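Local coordinates for glycosyl hydrolase family 2, TIM barrel domain protein (Parabacteroides merdae ATCC 43184, PDB 6DXU) that probably hydrolyses beta-glucuronides, releasing glucuronic acid, as a glycoside hydrolase family 2 beta-glucuronidase of the human gut microbiome, at residues 308-313 against 421-426; 312-317 against 507-512; 408-413 against 453-458; 462-467 against 476-481. One frame throughout, in Å; residues are numbered along the deposited sequence.

Contact 1 of 4, residues 308-313 against 421-426; sequences RHTEFK and AVIIWG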
loop_
_atom_site.group_PDB
_atom_site.type_symbol
_atom_site.label_atom_id
_atom_site.label_comp_id
_atom_site.label_asym_id
_atom_site.label_seq_id
_atom_site.Cartn_x
_atom_site.Cartn_y
_atom_site.Cartn_z
ATOM N N ARG D 308 -20.054 45.352 7.933
ATOM C CA ARG D 308 -19.683 46.290 6.880
ATOM C C ARG D 308 -20.195 45.771 5.544
ATOM O O ARG D 308 -20.325 44.561 5.337
ATOM C CB ARG D 308 -18.166 46.531 6.830
ATOM C CG ARG D 308 -17.362 45.523 5.995
ATOM C CD ARG D 308 -17.274 44.162 6.687
ATOM N NE ARG D 308 -16.460 43.226 5.916
ATOM C CZ ARG D 308 -16.911 42.516 4.888
ATOM N NH1 ARG D 308 -18.186 42.617 4.506
ATOM N NH2 ARG D 308 -16.091 41.696 4.244
ATOM N N HIS D 309 -20.514 46.708 4.657
ATOM C CA HIS D 309 -21.004 46.419 3.315
ATOM C C HIS D 309 -19.913 46.743 2.307
ATOM O O HIS D 309 -19.325 47.827 2.359
ATOM C CB HIS D 309 -22.261 47.247 3.005
ATOM C CG HIS D 309 -22.886 46.920 1.686
ATOM N ND1 HIS D 309 -22.519 47.548 0.516
ATOM C CD2 HIS D 309 -23.856 46.036 1.352
ATOM C CE1 HIS D 309 -23.225 47.054 -0.486
ATOM N NE2 HIS D 309 -24.041 46.133 -0.006
ATOM N N THR D 310 -19.646 45.815 1.391
ATOM C CA THR D 310 -18.645 46.013 0.353
ATOM C C THR D 310 -19.281 45.802 -1.013
ATOM O O THR D 310 -20.184 44.972 -1.171
ATOM C CB THR D 310 -17.447 45.047 0.532
ATOM O OG1 THR D 310 -17.902 43.698 0.420
ATOM C CG2 THR D 310 -16.812 45.239 1.889
ATOM N N GLU D 311 -18.813 46.560 -2.008
ATOM C CA GLU D 311 -19.351 46.393 -3.353
ATOM C C GLU D 311 -18.316 46.784 -4.398
ATOM O O GLU D 311 -17.762 47.880 -4.341
ATOM C CB GLU D 311 -20.624 47.231 -3.553
ATOM C CG GLU D 311 -21.227 47.061 -4.948
ATOM C CD GLU D 311 -22.475 47.909 -5.177
ATOM O OE1 GLU D 311 -22.852 48.691 -4.279
ATOM O OE2 GLU D 311 -23.081 47.779 -6.261
ATOM N N PHE D 312 -18.069 45.887 -5.351
ATOM C CA PHE D 312 -17.275 46.186 -6.536
ATOM C C PHE D 312 -18.247 46.571 -7.646
ATOM O O PHE D 312 -19.159 45.802 -7.959
ATOM C CB PHE D 312 -16.434 44.979 -6.963
ATOM C CG PHE D 312 -15.224 44.742 -6.100
ATOM C CD1 PHE D 312 -14.001 45.300 -6.445
ATOM C CD2 PHE D 312 -15.320 43.988 -4.938
ATOM C CE1 PHE D 312 -12.870 45.108 -5.645
ATOM C CE2 PHE D 312 -14.202 43.789 -4.126
ATOM C CZ PHE D 312 -12.979 44.354 -4.482
ATOM N N LYS D 313 -18.057 47.747 -8.237
ATOM C CA LYS D 313 -18.939 48.205 -9.305
ATOM C C LYS D 313 -18.486 47.642 -10.641
ATOM O O LYS D 313 -17.288 47.558 -10.914
ATOM C CB LYS D 313 -18.933 49.730 -9.369
ATOM C CG LYS D 313 -19.421 50.383 -8.103
ATOM C CD LYS D 313 -20.926 50.259 -7.936
ATOM C CE LYS D 313 -21.461 51.300 -6.939
ATOM N NZ LYS D 313 -22.889 51.059 -6.611
ATOM N N ALA D 421 -12.168 42.278 8.017
ATOM C CA ALA D 421 -11.187 42.808 7.068
ATOM C C ALA D 421 -11.224 42.087 5.726
ATOM O O ALA D 421 -10.953 42.701 4.688
ATOM C CB ALA D 421 -9.779 42.723 7.669
ATOM N N VAL D 422 -11.524 40.785 5.711
ATOM C CA VAL D 422 -11.362 40.028 4.472
ATOM C C VAL D 422 -12.477 40.381 3.495
ATOM O O VAL D 422 -13.668 40.297 3.827
ATOM C CB VAL D 422 -11.337 38.516 4.751
ATOM C CG1 VAL D 422 -11.188 37.742 3.440
ATOM C CG2 VAL D 422 -10.213 38.163 5.734
ATOM N N ILE D 423 -12.092 40.770 2.281
ATOM C CA ILE D 423 -13.040 40.965 1.188
ATOM C C ILE D 423 -12.796 40.036 0.010
ATOM O O ILE D 423 -13.685 39.915 -0.846
ATOM C CB ILE D 423 -13.027 42.423 0.686
ATOM C CG1 ILE D 423 -11.588 42.813 0.306
ATOM C CG2 ILE D 423 -13.620 43.342 1.741
ATOM C CD1 ILE D 423 -11.461 44.149 -0.455
ATOM N N ILE D 424 -11.625 39.411 -0.110
ATOM C CA ILE D 424 -11.285 38.622 -1.290
ATOM C C ILE D 424 -10.596 37.332 -0.870
ATOM O O ILE D 424 -9.635 37.359 -0.092
ATOM C CB ILE D 424 -10.375 39.408 -2.259
ATOM C CG1 ILE D 424 -11.184 40.469 -3.013
ATOM C CG2 ILE D 424 -9.693 38.462 -3.242
ATOM C CD1 ILE D 424 -10.317 41.460 -3.794
ATOM N N TRP D 425 -11.068 36.209 -1.405
ATOM C CA TRP D 425 -10.326 34.954 -1.352
ATOM C C TRP D 425 -9.646 34.738 -2.698
ATOM O O TRP D 425 -10.318 34.610 -3.729
ATOM C CB TRP D 425 -11.237 33.773 -1.027
ATOM C CG TRP D 425 -12.068 33.880 0.249
ATOM C CD1 TRP D 425 -13.443 33.837 0.325
ATOM C CD2 TRP D 425 -11.600 33.986 1.608
ATOM N NE1 TRP D 425 -13.848 33.918 1.638
ATOM C CE2 TRP D 425 -12.745 34.015 2.445
ATOM C CE3 TRP D 425 -10.326 34.062 2.199
ATOM C CZ2 TRP D 425 -12.658 34.101 3.841
ATOM C CZ3 TRP D 425 -10.235 34.157 3.580
ATOM C CH2 TRP D 425 -11.396 34.188 4.390
ATOM N N GLY D 426 -8.318 34.698 -2.692
ATOM C CA GLY D 426 -7.562 34.523 -3.915
ATOM C C GLY D 426 -7.307 33.052 -4.193
ATOM O O GLY D 426 -7.080 32.259 -3.276
#
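Arg308 reaches across to the backbone of Val422. Its CG sits between the backbone N and the carbonyl carbon (chi1 86°) and the chain bends again at chi2, bringing NH2 to 2.8 Å from Val422 O. The oxygen lies at the edge of the guanidinium near its plane, but the bond is weak, its angle at hydrogen only 128°. The arginine is held more firmly by NE, which donates to Pro420 O, while Val422 O also accepts from Arg463 NE. Two residues on, Thr310 presents its methyl: CG2 lies over the rim of one face of the Arg308 guanidinium and meets Ile423 CG2 at 3.7 Å. Phe312 then turns its ring inward, where CZ comes within 4.0 Å of Ile424 CD1 and 4.3 Å of Ile423 CD1, the phenyl and the Ile424 side chain crossing at about a right angle. The axes of the short strands 310-312 and 422-426 come no nearer than 9.5 Å, their directions 52° apart; they join through side chains rather than as sheet partners. Strand 310-312 pairs instead with 318-320, in a hairpin ahead of the first barrel strand, 323-331, and laid against the start of strand 422-429, which is flanked by strands 384-388 and 464-468.

Contact 2 of 4, residues 312-317 against 507-512; sequences FKDKGP and VKHFLH
The His509 ring has Phe312 over one face and Lys313 and Asp314 at its edge, joining the turn of the 310-312/318-320 hairpin to the loop that leads into strand 512-513 of the TIM barrel. Phe312 CB makes a CH-pi contact 3.8 Å from the imidazole centroid, and Lys508 CG covers the opposite face. At the edge ND1 makes a weak hydrogen bond to Lys313 O (3.2 Å), while Asp314 OD1 lies 3.2 Å from CE1. An alanine here is likely to leave a gap between Phe312 CB and Lys508 CG and cost Lys313 O its weak bond from ND1. Lys508, with CG anti to the backbone N (chi1 -174°), runs out extended alongside Asp314, its CE 3.2 Å from both carboxylate oxygens, OD1 and OD2, of Asp314; the salt bridge from NZ to OD2 is long. Lys315 N donates to Lys508 O at 2.9 Å in the carbonyl plane, and Lys315 NZ adds a weak bond to Val507 O. Farther out, Gly316 N bonds to Lys313 O, tightening the turn, and the His509 backbone pairs with Tyr480. Water 1 links Lys313 O to His509 ND1, and water 2 donates to Gly316 O while accepting from Phe510 N at 2.9 Å.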
loop_
_atom_site.group_PDB
_atom_site.type_symbol
_atom_site.label_atom_id
_atom_site.label_comp_id
_atom_site.label_asym_id
_atom_site.label_seq_id
_atom_site.Cartn_x
_atom_site.Cartn_y
_atom_site.Cartn_z
ATOM N N PHE D 312 -18.069 45.887 -5.351
ATOM C CA PHE D 312 -17.275 46.186 -6.536
ATOM C C PHE D 312 -18.247 46.571 -7.646
ATOM O O PHE D 312 -19.159 45.802 -7.959
ATOM C CB PHE D 312 -16.434 44.979 -6.963
ATOM C CG PHE D 312 -15.224 44.742 -6.100
ATOM C CD1 PHE D 312 -14.001 45.300 -6.445
ATOM C CD2 PHE D 312 -15.320 43.988 -4.938
ATOM C CE1 PHE D 312 -12.870 45.108 -5.645
ATOM C CE2 PHE D 312 -14.202 43.789 -4.126
ATOM C CZ PHE D 312 -12.979 44.354 -4.482
ATOM N N LYS D 313 -18.057 47.747 -8.237
ATOM C CA LYS D 313 -18.939 48.205 -9.305
ATOM C C LYS D 313 -18.486 47.642 -10.641
ATOM O O LYS D 313 -17.288 47.558 -10.914
ATOM C CB LYS D 313 -18.933 49.730 -9.369
ATOM C CG LYS D 313 -19.421 50.383 -8.103
ATOM C CD LYS D 313 -20.926 50.259 -7.936
ATOM C CE LYS D 313 -21.461 51.300 -6.939
ATOM N NZ LYS D 313 -22.889 51.059 -6.611
ATOM N N ASP D 314 -19.451 47.249 -11.471
ATOM C CA ASP D 314 -19.127 46.768 -12.804
ATOM C C ASP D 314 -18.419 47.863 -13.585
ATOM O O ASP D 314 -18.926 48.984 -13.698
ATOM C CB ASP D 314 -20.394 46.331 -13.543
ATOM C CG ASP D 314 -21.202 45.288 -12.777
ATOM O OD1 ASP D 314 -20.865 44.983 -11.606
ATOM O OD2 ASP D 314 -22.181 44.760 -13.352
ATOM N N LYS D 315 -17.240 47.536 -14.109
ATOM C CA LYS D 315 -16.380 48.501 -14.787
ATOM C C LYS D 315 -16.197 49.769 -13.965
ATOM O O LYS D 315 -16.063 50.864 -14.515
ATOM C CB LYS D 315 -16.913 48.841 -16.180
ATOM C CG LYS D 315 -16.980 47.642 -17.088
ATOM C CD LYS D 315 -15.641 47.432 -17.767
ATOM C CE LYS D 315 -15.797 46.620 -19.028
ATOM N NZ LYS D 315 -15.816 45.164 -18.731
ATOM N N GLY D 316 -16.159 49.630 -12.640
ATOM C CA GLY D 316 -16.100 50.779 -11.773
ATOM C C GLY D 316 -15.291 50.526 -10.519
ATOM O O GLY D 316 -14.565 49.530 -10.409
ATOM N N PRO D 317 -15.415 51.424 -9.542
ATOM C CA PRO D 317 -14.554 51.356 -8.354
ATOM C C PRO D 317 -15.142 50.514 -7.237
ATOM O O PRO D 317 -16.091 49.744 -7.435
ATOM C CB PRO D 317 -14.430 52.826 -7.940
ATOM C CG PRO D 317 -15.753 53.434 -8.354
ATOM C CD PRO D 317 -16.222 52.659 -9.575
ATOM N N VAL D 507 -12.154 43.337 -17.962
ATOM C CA VAL D 507 -12.769 42.506 -16.938
ATOM C C VAL D 507 -13.878 43.288 -16.251
ATOM O O VAL D 507 -13.911 44.521 -16.265
ATOM C CB VAL D 507 -11.731 42.005 -15.900
ATOM C CG1 VAL D 507 -10.751 41.000 -16.546
ATOM C CG2 VAL D 507 -10.965 43.191 -15.297
ATOM N N LYS D 508 -14.778 42.547 -15.606
ATOM C CA LYS D 508 -15.883 43.197 -14.908
ATOM C C LYS D 508 -15.388 43.983 -13.700
ATOM O O LYS D 508 -15.802 45.133 -13.488
ATOM C CB LYS D 508 -16.921 42.153 -14.495
ATOM C CG LYS D 508 -18.183 42.715 -13.902
ATOM C CD LYS D 508 -19.203 41.594 -13.705
ATOM C CE LYS D 508 -20.457 42.109 -13.032
ATOM N NZ LYS D 508 -21.373 41.021 -12.596
ATOM N N HIS D 509 -14.495 43.388 -12.901
ATOM C CA HIS D 509 -13.968 44.032 -11.701
ATOM C C HIS D 509 -12.449 43.970 -11.763
ATOM O O HIS D 509 -11.865 42.893 -11.618
ATOM C CB HIS D 509 -14.488 43.352 -10.433
ATOM C CG HIS D 509 -15.983 43.314 -10.342
ATOM N ND1 HIS D 509 -16.758 44.450 -10.443
ATOM C CD2 HIS D 509 -16.844 42.285 -10.156
ATOM C CE1 HIS D 509 -18.034 44.122 -10.326
ATOM N NE2 HIS D 509 -18.115 42.815 -10.150
ATOM N N PHE D 510 -11.822 45.127 -11.936
ATOM C CA PHE D 510 -10.378 45.250 -12.080
ATOM C C PHE D 510 -9.820 45.729 -10.750
ATOM O O PHE D 510 -10.351 46.672 -10.150
ATOM C CB PHE D 510 -10.047 46.231 -13.217
ATOM C CG PHE D 510 -8.618 46.748 -13.237
ATOM C CD1 PHE D 510 -8.282 47.935 -12.604
ATOM C CD2 PHE D 510 -7.637 46.085 -13.961
ATOM C CE1 PHE D 510 -6.971 48.428 -12.651
ATOM C CE2 PHE D 510 -6.338 46.566 -14.020
ATOM C CZ PHE D 510 -6.002 47.740 -13.366
ATOM N N LEU D 511 -8.760 45.070 -10.283
ATOM C CA LEU D 511 -8.051 45.482 -9.077
ATOM C C LEU D 511 -6.581 45.185 -9.314
ATOM O O LEU D 511 -6.232 44.040 -9.589
ATOM C CB LEU D 511 -8.568 44.733 -7.842
ATOM C CG LEU D 511 -7.791 44.952 -6.550
ATOM C CD1 LEU D 511 -7.666 46.429 -6.277
ATOM C CD2 LEU D 511 -8.494 44.275 -5.381
ATOM N N HIS D 512 -5.732 46.204 -9.239
ATOM C CA HIS D 512 -4.343 46.084 -9.679
ATOM C C HIS D 512 -3.469 45.700 -8.484
ATOM O O HIS D 512 -3.201 46.531 -7.620
ATOM C CB HIS D 512 -3.898 47.406 -10.301
ATOM C CG HIS D 512 -2.441 47.473 -10.644
ATOM N ND1 HIS D 512 -1.810 48.661 -10.951
ATOM C CD2 HIS D 512 -1.497 46.505 -10.748
ATOM C CE1 HIS D 512 -0.537 48.423 -11.217
ATOM N NE2 HIS D 512 -0.324 47.119 -11.112
HETATM O O HOH W 1 -14.888 46.772 -9.684
HETATM O O HOH W 2 -13.091 47.717 -12.151
#

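Contact 3 of 4, residues 408-413 against 453-458; sequences MLANMI and HDMAHR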
loop_
_atom_site.group_PDB
_atom_site.type_symbol
_atom_site.label_atom_id
_atom_site.label_comp_id
_atom_site.label_asym_id
_atom_site.label_seq_id
_atom_site.Cartn_x
_atom_site.Cartn_y
_atom_site.Cartn_z
ATOM N N MET D 408 -6.456 23.526 1.321
ATOM C CA MET D 408 -5.969 24.799 1.832
ATOM C C MET D 408 -6.950 25.929 1.557
ATOM O O MET D 408 -7.030 26.873 2.345
ATOM C CB MET D 408 -4.598 25.111 1.244
ATOM C CG MET D 408 -3.525 24.118 1.715
ATOM S SD MET D 408 -1.859 24.589 1.213
ATOM C CE MET D 408 -1.413 25.773 2.499
ATOM N N LEU D 409 -7.683 25.870 0.445
ATOM C CA LEU D 409 -8.711 26.877 0.214
ATOM C C LEU D 409 -9.814 26.764 1.254
ATOM O O LEU D 409 -10.213 27.766 1.870
ATOM C CB LEU D 409 -9.277 26.741 -1.202
ATOM C CG LEU D 409 -10.431 27.682 -1.580
ATOM C CD1 LEU D 409 -10.031 29.166 -1.472
ATOM C CD2 LEU D 409 -10.965 27.376 -2.973
ATOM N N ALA D 410 -10.310 25.543 1.473
ATOM C CA ALA D 410 -11.361 25.330 2.465
ATOM C C ALA D 410 -10.886 25.718 3.858
ATOM O O ALA D 410 -11.605 26.399 4.598
ATOM C CB ALA D 410 -11.829 23.868 2.437
ATOM N N ASN D 411 -9.663 25.320 4.224
ATOM C CA ASN D 411 -9.144 25.660 5.544
ATOM C C ASN D 411 -9.052 27.175 5.722
ATOM O O ASN D 411 -9.431 27.709 6.769
ATOM C CB ASN D 411 -7.766 25.017 5.756
ATOM C CG ASN D 411 -7.843 23.530 6.100
ATOM O OD1 ASN D 411 -8.925 22.990 6.345
ATOM N ND2 ASN D 411 -6.682 22.860 6.112
ATOM N N MET D 412 -8.557 27.885 4.704
ATOM C CA MET D 412 -8.395 29.331 4.810
ATOM C C MET D 412 -9.738 30.025 5.011
ATOM O O MET D 412 -9.873 30.922 5.852
ATOM C CB MET D 412 -7.698 29.860 3.554
ATOM C CG MET D 412 -7.554 31.368 3.525
ATOM S SD MET D 412 -6.627 31.914 2.079
ATOM C CE MET D 412 -7.758 31.510 0.737
ATOM N N ILE D 413 -10.739 29.634 4.226
ATOM C CA ILE D 413 -12.053 30.265 4.319
ATOM C C ILE D 413 -12.709 29.936 5.652
ATOM O O ILE D 413 -13.211 30.827 6.345
ATOM C CB ILE D 413 -12.939 29.839 3.137
ATOM C CG1 ILE D 413 -12.342 30.386 1.835
ATOM C CG2 ILE D 413 -14.385 30.323 3.363
ATOM C CD1 ILE D 413 -13.032 29.898 0.576
ATOM N N HIS D 453 -13.047 28.244 -7.565
ATOM C CA HIS D 453 -14.004 29.352 -7.503
ATOM C C HIS D 453 -15.355 28.874 -6.990
ATOM O O HIS D 453 -15.981 29.522 -6.136
ATOM C CB HIS D 453 -14.152 29.987 -8.892
ATOM C CG HIS D 453 -15.275 30.980 -8.995
ATOM N ND1 HIS D 453 -15.120 32.312 -8.674
ATOM C CD2 HIS D 453 -16.562 30.840 -9.402
ATOM C CE1 HIS D 453 -16.265 32.950 -8.865
ATOM N NE2 HIS D 453 -17.158 32.080 -9.307
ATOM N N ASP D 454 -15.836 27.750 -7.525
ATOM C CA ASP D 454 -17.132 27.241 -7.097
ATOM C C ASP D 454 -17.102 26.857 -5.628
ATOM O O ASP D 454 -18.072 27.082 -4.899
ATOM C CB ASP D 454 -17.537 26.035 -7.950
ATOM C CG ASP D 454 -17.874 26.417 -9.382
ATOM O OD1 ASP D 454 -18.116 27.616 -9.636
ATOM O OD2 ASP D 454 -17.906 25.513 -10.245
ATOM N N MET D 455 -15.994 26.269 -5.171
ATOM C CA MET D 455 -15.896 25.895 -3.762
ATOM C C MET D 455 -15.906 27.124 -2.859
ATOM O O MET D 455 -16.562 27.123 -1.811
ATOM C CB MET D 455 -14.630 25.061 -3.521
ATOM C CG MET D 455 -14.467 24.575 -2.075
ATOM S SD MET D 455 -12.904 23.674 -1.811
ATOM C CE MET D 455 -12.609 23.155 -3.483
ATOM N N ALA D 456 -15.171 28.177 -3.233
ATOM C CA ALA D 456 -15.169 29.398 -2.424
ATOM C C ALA D 456 -16.576 29.960 -2.269
ATOM O O ALA D 456 -16.983 30.344 -1.165
ATOM C CB ALA D 456 -14.249 30.449 -3.040
ATOM N N HIS D 457 -17.330 30.019 -3.369
ATOM C CA HIS D 457 -18.690 30.547 -3.298
ATOM C C HIS D 457 -19.626 29.603 -2.568
ATOM O O HIS D 457 -20.561 30.067 -1.898
ATOM C CB HIS D 457 -19.190 30.886 -4.706
ATOM C CG HIS D 457 -18.711 32.222 -5.184
ATOM N ND1 HIS D 457 -19.308 33.404 -4.795
ATOM C CD2 HIS D 457 -17.627 32.574 -5.917
ATOM C CE1 HIS D 457 -18.645 34.423 -5.314
ATOM N NE2 HIS D 457 -17.621 33.946 -5.997
ATOM N N ARG D 458 -19.381 28.288 -2.667
ATOM C CA ARG D 458 -20.150 27.332 -1.883
ATOM C C ARG D 458 -19.902 27.557 -0.395
ATOM O O ARG D 458 -20.843 27.573 0.402
ATOM C CB ARG D 458 -19.763 25.902 -2.299
ATOM C CG ARG D 458 -20.862 25.007 -2.875
ATOM C CD ARG D 458 -20.416 24.046 -4.031
ATOM N NE ARG D 458 -18.985 23.710 -4.157
ATOM C CZ ARG D 458 -18.394 23.454 -5.330
ATOM N NH1 ARG D 458 -19.117 23.511 -6.444
ATOM N NH2 ARG D 458 -17.098 23.127 -5.409
#
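Ile413 and Leu409 project from helix 399-416 onto Ala456 and Met455 of helix 442-459, two consecutive outer helices of the beta/alpha barrel with strand 422-429 between them in the chain. The segments run nearly the same way, at a crossing angle of -25° with axes 10.2 Å apart, as outer helices of a beta/alpha barrel do.

Sulfur contacts come from helix 442-459. In Met455, CG anti to the backbone N (chi1 -178°) carries SD out toward the other helix, where it meets Leu409 CD2 at 4.3 Å and Ala410 CB at 4.4 Å. The whole contact is apolar, with no hydrogen bond across it.

Polar interactions lie away from this join. Asp454 and Arg458 turn to a second subunit: Asp454 OD2 accepts a hydrogen bond from Asp264 N of that subunit, and Arg458 NH1 forms a salt bridge with Asp264 OD2 there. His453 and His457 turn to the strand side, bonding to Thr465 OG1 and Asp478 OD2 respectively.

Carbon-to-carbon packing forms the middle of the interface. Toward the barrel, Leu409 rests on Leu427 and Ile413 on Trp425. Leu409 brings CD2 to 4.5 Å from Ala456 CB, and one turn later Ile413 meets the same CB, so the small alanine receives two branched side chains. Ile413 has CG1 anti to its carbonyl carbon (chi1 -66°) and CD1 extended beyond it, which carries this methyl to 3.9 Å from Ala456 CB and 3.7 Å from Ala456 CA.

Contact 4 of 4, residues 462-467 against 476-481; sequences TRMTAI and IVDVYS
Ile467 packs against Val477 and Tyr480 where strand 464-468 meets strand 479-481 and the loop before it. Its chi1 of 60° leaves CG2 anti to the carbonyl carbon, 3.8 Å from Val477 CG1, and turns CG1 to the edge of the Tyr480 ring, near its plane. On the other face Ala466 CB lies 4.0 Å from Val479 CB, and Met464 folds over so that CE touches Val479 CG2 and SD lies 3.7 Å from Asp478 CB. Parallel bonds follow, Val479 N to Thr465 O (2.9 Å) and Ser481 N to Ile467 O, with a CA-H...O contact from Ala466 CA to Val479 O (3.0 Å) between them. At the polar edge Thr465 and Asp478 grip each other twice. Thr465 N donates almost straight (174°) to the anti side of Asp478 OD2 at 2.8 Å, and Asp478 N returns a bond to Thr465 OG1 at 3.1 Å. His457 NE2 also bonds to OD2, and His453 ND1 pairs with OG1, tying both residues to helix 442-459. With an alanine in place of Asp478, Thr465 N and His457 NE2 would probably both lose their carboxylate partner. Strand 464-468 lies between strands 422-429 and 479-481 in the parallel barrel sheet, with helix 442-459 packed against Thr465 and Ile467, while Ala466 rests on Ile424 and Val479 on Leu511.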
loop_
_atom_site.group_PDB
_atom_site.type_symbol
_atom_site.label_atom_id
_atom_site.label_comp_id
_atom_site.label_asym_id
_atom_site.label_seq_id
_atom_site.Cartn_x
_atom_site.Cartn_y
_atom_site.Cartn_z
ATOM N N THR D 462 -20.303 35.565 0.542
ATOM C CA THR D 462 -20.259 36.982 0.876
ATOM C C THR D 462 -18.963 37.637 0.437
ATOM O O THR D 462 -18.801 38.848 0.625
ATOM C CB THR D 462 -20.428 37.217 2.385
ATOM O OG1 THR D 462 -19.199 36.911 3.066
ATOM C CG2 THR D 462 -21.571 36.383 2.947
ATOM N N ARG D 463 -18.010 36.878 -0.093
ATOM C CA ARG D 463 -16.754 37.485 -0.501
ATOM C C ARG D 463 -16.477 37.174 -1.968
ATOM O O ARG D 463 -17.088 36.282 -2.567
ATOM C CB ARG D 463 -15.635 37.012 0.420
ATOM C CG ARG D 463 -15.886 37.579 1.832
ATOM C CD ARG D 463 -14.844 37.115 2.742
ATOM N NE ARG D 463 -14.816 37.781 4.041
ATOM C CZ ARG D 463 -15.278 37.247 5.160
ATOM N NH1 ARG D 463 -15.844 36.042 5.135
ATOM N NH2 ARG D 463 -15.119 37.893 6.306
ATOM N N MET D 464 -15.586 37.963 -2.556
ATOM C CA MET D 464 -15.222 37.825 -3.958
ATOM C C MET D 464 -14.015 36.899 -4.105
ATOM O O MET D 464 -13.125 36.879 -3.255
ATOM C CB MET D 464 -14.885 39.190 -4.563
ATOM C CG MET D 464 -16.014 40.241 -4.480
ATOM S SD MET D 464 -17.343 39.781 -5.614
ATOM C CE MET D 464 -17.044 40.969 -6.920
ATOM N N THR D 465 -13.997 36.126 -5.188
ATOM C CA THR D 465 -12.785 35.399 -5.554
ATOM C C THR D 465 -11.932 36.250 -6.492
ATOM O O THR D 465 -12.430 37.135 -7.200
ATOM C CB THR D 465 -13.100 34.058 -6.232
ATOM O OG1 THR D 465 -13.753 34.300 -7.485
ATOM C CG2 THR D 465 -13.986 33.185 -5.352
ATOM N N ALA D 466 -10.636 35.951 -6.523
ATOM C CA ALA D 466 -9.730 36.676 -7.407
ATOM C C ALA D 466 -8.524 35.816 -7.748
ATOM O O ALA D 466 -8.199 34.861 -7.038
ATOM C CB ALA D 466 -9.245 37.994 -6.780
ATOM N N ILE D 467 -7.848 36.187 -8.843
ATOM C CA ILE D 467 -6.513 35.689 -9.172
ATOM C C ILE D 467 -5.710 36.847 -9.746
ATOM O O ILE D 467 -6.253 37.899 -10.090
ATOM C CB ILE D 467 -6.518 34.521 -10.182
ATOM C CG1 ILE D 467 -7.172 34.944 -11.504
ATOM C CG2 ILE D 467 -7.193 33.294 -9.605
ATOM C CD1 ILE D 467 -7.135 33.827 -12.576
ATOM N N ILE D 476 -13.264 33.539 -15.094
ATOM C CA ILE D 476 -13.722 32.616 -14.058
ATOM C C ILE D 476 -13.960 33.331 -12.733
ATOM O O ILE D 476 -15.001 33.145 -12.094
ATOM C CB ILE D 476 -12.710 31.460 -13.908
ATOM C CG1 ILE D 476 -12.809 30.508 -15.104
ATOM C CG2 ILE D 476 -12.946 30.689 -12.603
ATOM C CD1 ILE D 476 -11.670 29.510 -15.193
ATOM N N VAL D 477 -13.028 34.190 -12.318
ATOM C CA VAL D 477 -13.052 34.749 -10.972
ATOM C C VAL D 477 -13.902 36.013 -10.938
ATOM O O VAL D 477 -14.197 36.627 -11.967
ATOM C CB VAL D 477 -11.622 35.046 -10.475
ATOM C CG1 VAL D 477 -10.871 33.754 -10.280
ATOM C CG2 VAL D 477 -10.903 35.931 -11.486
ATOM N N ASP D 478 -14.272 36.424 -9.722
ATOM C CA ASP D 478 -15.043 37.656 -9.551
ATOM C C ASP D 478 -14.207 38.891 -9.865
ATOM O O ASP D 478 -14.674 39.807 -10.549
ATOM C CB ASP D 478 -15.578 37.752 -8.124
ATOM C CG ASP D 478 -16.529 36.628 -7.784
ATOM O OD1 ASP D 478 -17.408 36.337 -8.611
ATOM O OD2 ASP D 478 -16.405 36.041 -6.693
ATOM N N VAL D 479 -12.976 38.939 -9.352
ATOM C CA VAL D 479 -12.095 40.104 -9.425
ATOM C C VAL D 479 -10.771 39.650 -10.031
ATOM O O VAL D 479 -10.279 38.568 -9.710
ATOM C CB VAL D 479 -11.880 40.725 -8.025
ATOM C CG1 VAL D 479 -10.790 41.814 -8.042
ATOM C CG2 VAL D 479 -13.198 41.265 -7.445
ATOM N N TYR D 480 -10.210 40.449 -10.935
ATOM C CA TYR D 480 -9.022 40.039 -11.676
ATOM C C TYR D 480 -7.944 41.117 -11.628
ATOM O O TYR D 480 -8.247 42.307 -11.734
ATOM C CB TYR D 480 -9.357 39.729 -13.137
ATOM C CG TYR D 480 -8.153 39.245 -13.909
ATOM C CD1 TYR D 480 -7.702 37.936 -13.766
ATOM C CD2 TYR D 480 -7.466 40.090 -14.783
ATOM C CE1 TYR D 480 -6.586 37.483 -14.458
ATOM C CE2 TYR D 480 -6.351 39.643 -15.488
ATOM C CZ TYR D 480 -5.918 38.339 -15.315
ATOM O OH TYR D 480 -4.817 37.870 -15.996
ATOM N N SER D 481 -6.687 40.693 -11.460
ATOM C CA SER D 481 -5.526 41.570 -11.589
ATOM C C SER D 481 -4.626 41.114 -12.725
ATOM O O SER D 481 -4.208 39.949 -12.752
ATOM C CB SER D 481 -4.696 41.610 -10.295
ATOM O OG SER D 481 -3.601 42.516 -10.436
#

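From the N-terminal side, residues 308-317 open two loops. Contact 1 closes the first at 421-426, and contact 2, sharing Phe312 and Lys313, closes the longer one at 507-512. Contact 3 opens at 408-413, before contact 1 has closed, and ends at 453-458, so these two cross; contact 4 follows in series, from 462-467 to 476-481. Contacts 3 and 4 both fall within the span of contact 2. Together they join the leading hairpin to barrel strands and to the approach of strand 512-513, two outer helices to each other, and adjacent strands. Ile424 against Leu511 links contacts 1 and 2, Trp425 against Met412 contacts 1 and 3, and Leu511 with Tyr480 contacts 2 and 4.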